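Local coordinates for protein probable transcriptional regulator (Pseudomonas aeruginosa, PDB 2ESN) that probably binds DNA through an N-terminal winged helix-turn-helix domain and regulates transcription as a LysR-family protein, its ligand and target genes being unknown, at residues E71-A74 against A75-A79; T29-E33 against L34-A38. All coordinates share one frame; numbering follows the deposited sequence.

Contact 1 (E71-A74 against A75-A79)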
# COMPACT_ATOMS: atom_id res chain seq x y z
N GLU C 71 10.41 29.29 24.11
CA GLU C 71 10.82 27.91 24.29
C GLU C 71 9.91 26.91 23.56
O GLU C 71 10.40 26.02 22.89
CB GLU C 71 10.84 27.62 25.80
CG GLU C 71 12.09 26.94 26.28
CD GLU C 71 13.26 27.90 26.40
OE1 GLU C 71 13.24 28.81 27.26
OE2 GLU C 71 14.23 27.71 25.62
N HIS C 72 8.58 27.07 23.70
CA HIS C 72 7.58 26.15 23.05
C HIS C 72 7.65 26.19 21.52
O HIS C 72 7.60 25.13 20.83
CB HIS C 72 6.14 26.48 23.51
CG HIS C 72 5.98 26.63 25.00
ND1 HIS C 72 6.87 26.08 25.91
CD2 HIS C 72 5.01 27.23 25.74
CE1 HIS C 72 6.46 26.36 27.14
NE2 HIS C 72 5.34 27.05 27.06
N LEU C 73 7.87 27.40 21.02
CA LEU C 73 7.89 27.68 19.59
C LEU C 73 9.17 27.23 18.86
O LEU C 73 9.14 26.99 17.65
CB LEU C 73 7.65 29.19 19.38
CG LEU C 73 7.61 29.74 17.93
CD1 LEU C 73 6.49 29.07 17.09
CD2 LEU C 73 7.39 31.23 17.98
N ALA C 74 10.29 27.09 19.58
CA ALA C 74 11.56 26.89 18.88
C ALA C 74 11.66 25.53 18.29
O ALA C 74 12.29 25.34 17.26
CB ALA C 74 12.80 27.16 19.81
N ALA C 75 11.02 24.57 18.93
CA ALA C 75 11.08 23.20 18.47
C ALA C 75 10.28 23.06 17.14
O ALA C 75 10.73 22.37 16.22
CB ALA C 75 10.50 22.30 19.52
N ALA C 76 9.08 23.64 17.12
CA ALA C 76 8.18 23.81 15.95
C ALA C 76 8.91 24.51 14.79
O ALA C 76 8.98 23.99 13.69
CB ALA C 76 6.95 24.67 16.43
N VAL C 77 9.56 25.65 15.05
CA VAL C 77 10.43 26.30 14.03
C VAL C 77 11.56 25.41 13.55
O VAL C 77 11.84 25.29 12.29
CB VAL C 77 10.96 27.66 14.51
CG1 VAL C 77 11.82 28.30 13.46
CG2 VAL C 77 9.79 28.56 14.78
N ALA C 78 12.19 24.73 14.51
CA ALA C 78 13.31 23.85 14.11
C ALA C 78 12.83 22.70 13.27
O ALA C 78 13.49 22.32 12.30
CB ALA C 78 14.07 23.35 15.32
N ALA C 79 11.70 22.13 13.64
CA ALA C 79 11.17 21.01 12.85
C ALA C 79 10.82 21.49 11.41
O ALA C 79 11.19 20.87 10.39
CB ALA C 79 9.96 20.44 13.57
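The carbonyl oxygen of Ala74 takes the shorter of the two backbone bonds here, 2.8 Å from the N of Ala78, with the N-H bent to 149° and the donor tilted off the carbonyl plane. One residue back, Leu73 O receives the N of Val77 at 3.0 Å in an almost straight bond, 176° at the hydrogen. Both are ordinary i to i+4 bonds of an unbroken alpha helix.

Three methyl groups lie beside these same oxygens. Val77 CG2 comes to 3.3 Å from Leu73 O, because that methyl sits beside Val77's own backbone N and so next to the acceptor which the N-H addresses. Ala76 CB lies 3.4 Å from Leu73 O as well, and Ala78 CB stands 3.3 Å from Ala74 O.

Side chain to side chain, the contact is mainly one between Leu73 and Val77, a turn apart on one flank of the helix. With chi1 at -179°, Leu73 turns its CG away from its own N and over toward the next turn, where the branch point meets Val77 CG2 at 4.0 Å and Leu73 CD1 reaches the same methyl at 4.1 Å. The two side chains lie askew to one another. Ala76 CB adds a looser touch, 4.5 Å from Leu73 CD1.

All of this belongs to helix 68-87, the long helix that follows the two-stranded wing. Ala74 and Val77 pack against helix 15-24, on Phe18 and Tyr22 and on Leu15 and Asp19 respectively, while Leu73, Ala76 and Val77 meet Trp91, Gly87 and Leu84 of the second subunit, in that order, so this turn is shared between its own helix-turn-helix domain and the subunit interface.

Contact 2 (T29-E33 against L34-A38)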
# COMPACT_ATOMS: atom_id res chain seq x y z
N THR C 29 26.64 36.48 16.81
CA THR C 29 26.77 35.25 16.00
C THR C 29 25.53 34.80 15.21
O THR C 29 25.66 34.08 14.21
CB THR C 29 27.29 34.10 16.78
OG1 THR C 29 26.56 33.97 18.01
CG2 THR C 29 28.85 34.36 17.07
N ALA C 30 24.33 35.16 15.67
CA ALA C 30 23.13 34.81 14.91
C ALA C 30 23.19 35.64 13.63
O ALA C 30 22.94 35.11 12.55
CB ALA C 30 21.83 35.13 15.74
N ALA C 31 23.51 36.92 13.76
CA ALA C 31 23.58 37.81 12.62
C ALA C 31 24.62 37.33 11.60
O ALA C 31 24.29 37.14 10.43
CB ALA C 31 23.89 39.23 13.07
N SER C 32 25.87 37.09 12.04
CA SER C 32 26.85 36.56 11.07
C SER C 32 26.43 35.19 10.50
O SER C 32 26.61 34.96 9.33
CB SER C 32 28.30 36.59 11.58
OG SER C 32 28.52 35.64 12.60
N GLU C 33 25.78 34.31 11.28
CA GLU C 33 25.17 33.13 10.62
C GLU C 33 24.23 33.54 9.43
O GLU C 33 24.25 32.93 8.38
CB GLU C 33 24.46 32.19 11.62
CG GLU C 33 24.10 30.84 10.99
CD GLU C 33 23.14 30.00 11.78
OE1 GLU C 33 22.09 29.62 11.22
OE2 GLU C 33 23.39 29.71 12.97
N LEU C 34 23.46 34.62 9.59
CA LEU C 34 22.48 35.01 8.58
C LEU C 34 23.04 35.97 7.53
O LEU C 34 22.34 36.29 6.58
CB LEU C 34 21.26 35.63 9.23
CG LEU C 34 20.52 34.78 10.26
CD1 LEU C 34 19.49 35.60 11.01
CD2 LEU C 34 19.87 33.62 9.59
N ALA C 35 24.29 36.43 7.73
CA ALA C 35 25.02 37.35 6.82
C ALA C 35 24.26 38.62 6.73
O ALA C 35 24.00 39.11 5.62
CB ALA C 35 25.25 36.74 5.42
N ILE C 36 23.82 39.12 7.88
CA ILE C 36 23.17 40.44 7.92
C ILE C 36 23.80 41.29 8.97
O ILE C 36 24.30 40.77 9.97
CB ILE C 36 21.61 40.36 8.15
CG1 ILE C 36 21.26 39.85 9.58
CG2 ILE C 36 20.96 39.55 7.06
CD1 ILE C 36 19.77 39.62 9.81
N SER C 37 23.79 42.60 8.74
CA SER C 37 24.34 43.54 9.68
C SER C 37 23.65 43.49 11.04
O SER C 37 22.59 42.86 11.23
CB SER C 37 24.28 44.96 9.11
OG SER C 37 22.99 45.52 9.25
N ALA C 38 24.28 44.14 12.01
CA ALA C 38 23.83 44.09 13.38
C ALA C 38 22.51 44.80 13.50
O ALA C 38 21.63 44.32 14.19
CB ALA C 38 24.85 44.75 14.31
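The peptide carbonyl of Ala31 is the flat group on which this turn closes: Ile36 N stands above its plane, 3.3 Å from Ala31 O, with a nearly straight N-H at 171°. Ala35 N and Leu34 N approach the same oxygen through weak, bent bonds. Ala35 N also lies over the carbonyl plane of Ser32, 3.2 Å from Ser32 O, while Leu34 N keeps a helical bond to Ala30 O at 3.0 Å.

Around these backbone bonds, Leu34 CG presses on Ala30 O at 3.3 Å; chi1 of -58° puts CG anti to the Leu34 carbonyl carbon, leaning back over the preceding turn. Ala31 CB meets Ile36 O at 3.5 Å and touches Ile36 CG1 more loosely. Phe41 of helix 38-52 packs on Ala30, Ala31, Leu34 and Ile36, and Arg23 holds Glu33 in a salt bridge.

With Ala35 at positive phi (61°), the bonds from Ile36 N to Ala31 O and from Ala35 N to Ser32 O form a Schellman motif ending helix 27-34. Two residues on, Ser37 N-caps the next helix through OG to Ala40 N: the turn of the helix-turn-helix, whose second helix is, as in LysR relatives, probably the DNA-recognition helix.

How the contacts relate
Running from the N terminus, the chain passes through helix 15-24 and reaches contact 2, which closes the tight turn between helices 27-34 and 38-52. It then goes along helix 38-52 and the hairpin of strands 57-60 and 63-66 before entering helix 68-87, where contact 1 is a single stretch of helix and closes no loop. The two follow in series, neither nested nor crossed, with centres about 20 Å apart and nearest atoms about 10 Å apart. Helix 15-24 joins them, since residues of both pack against it. Both also reach the second subunit: contact 2 meets Arg8, and contact 1 meets Leu84, Gly87 and Trp91, all of that subunit.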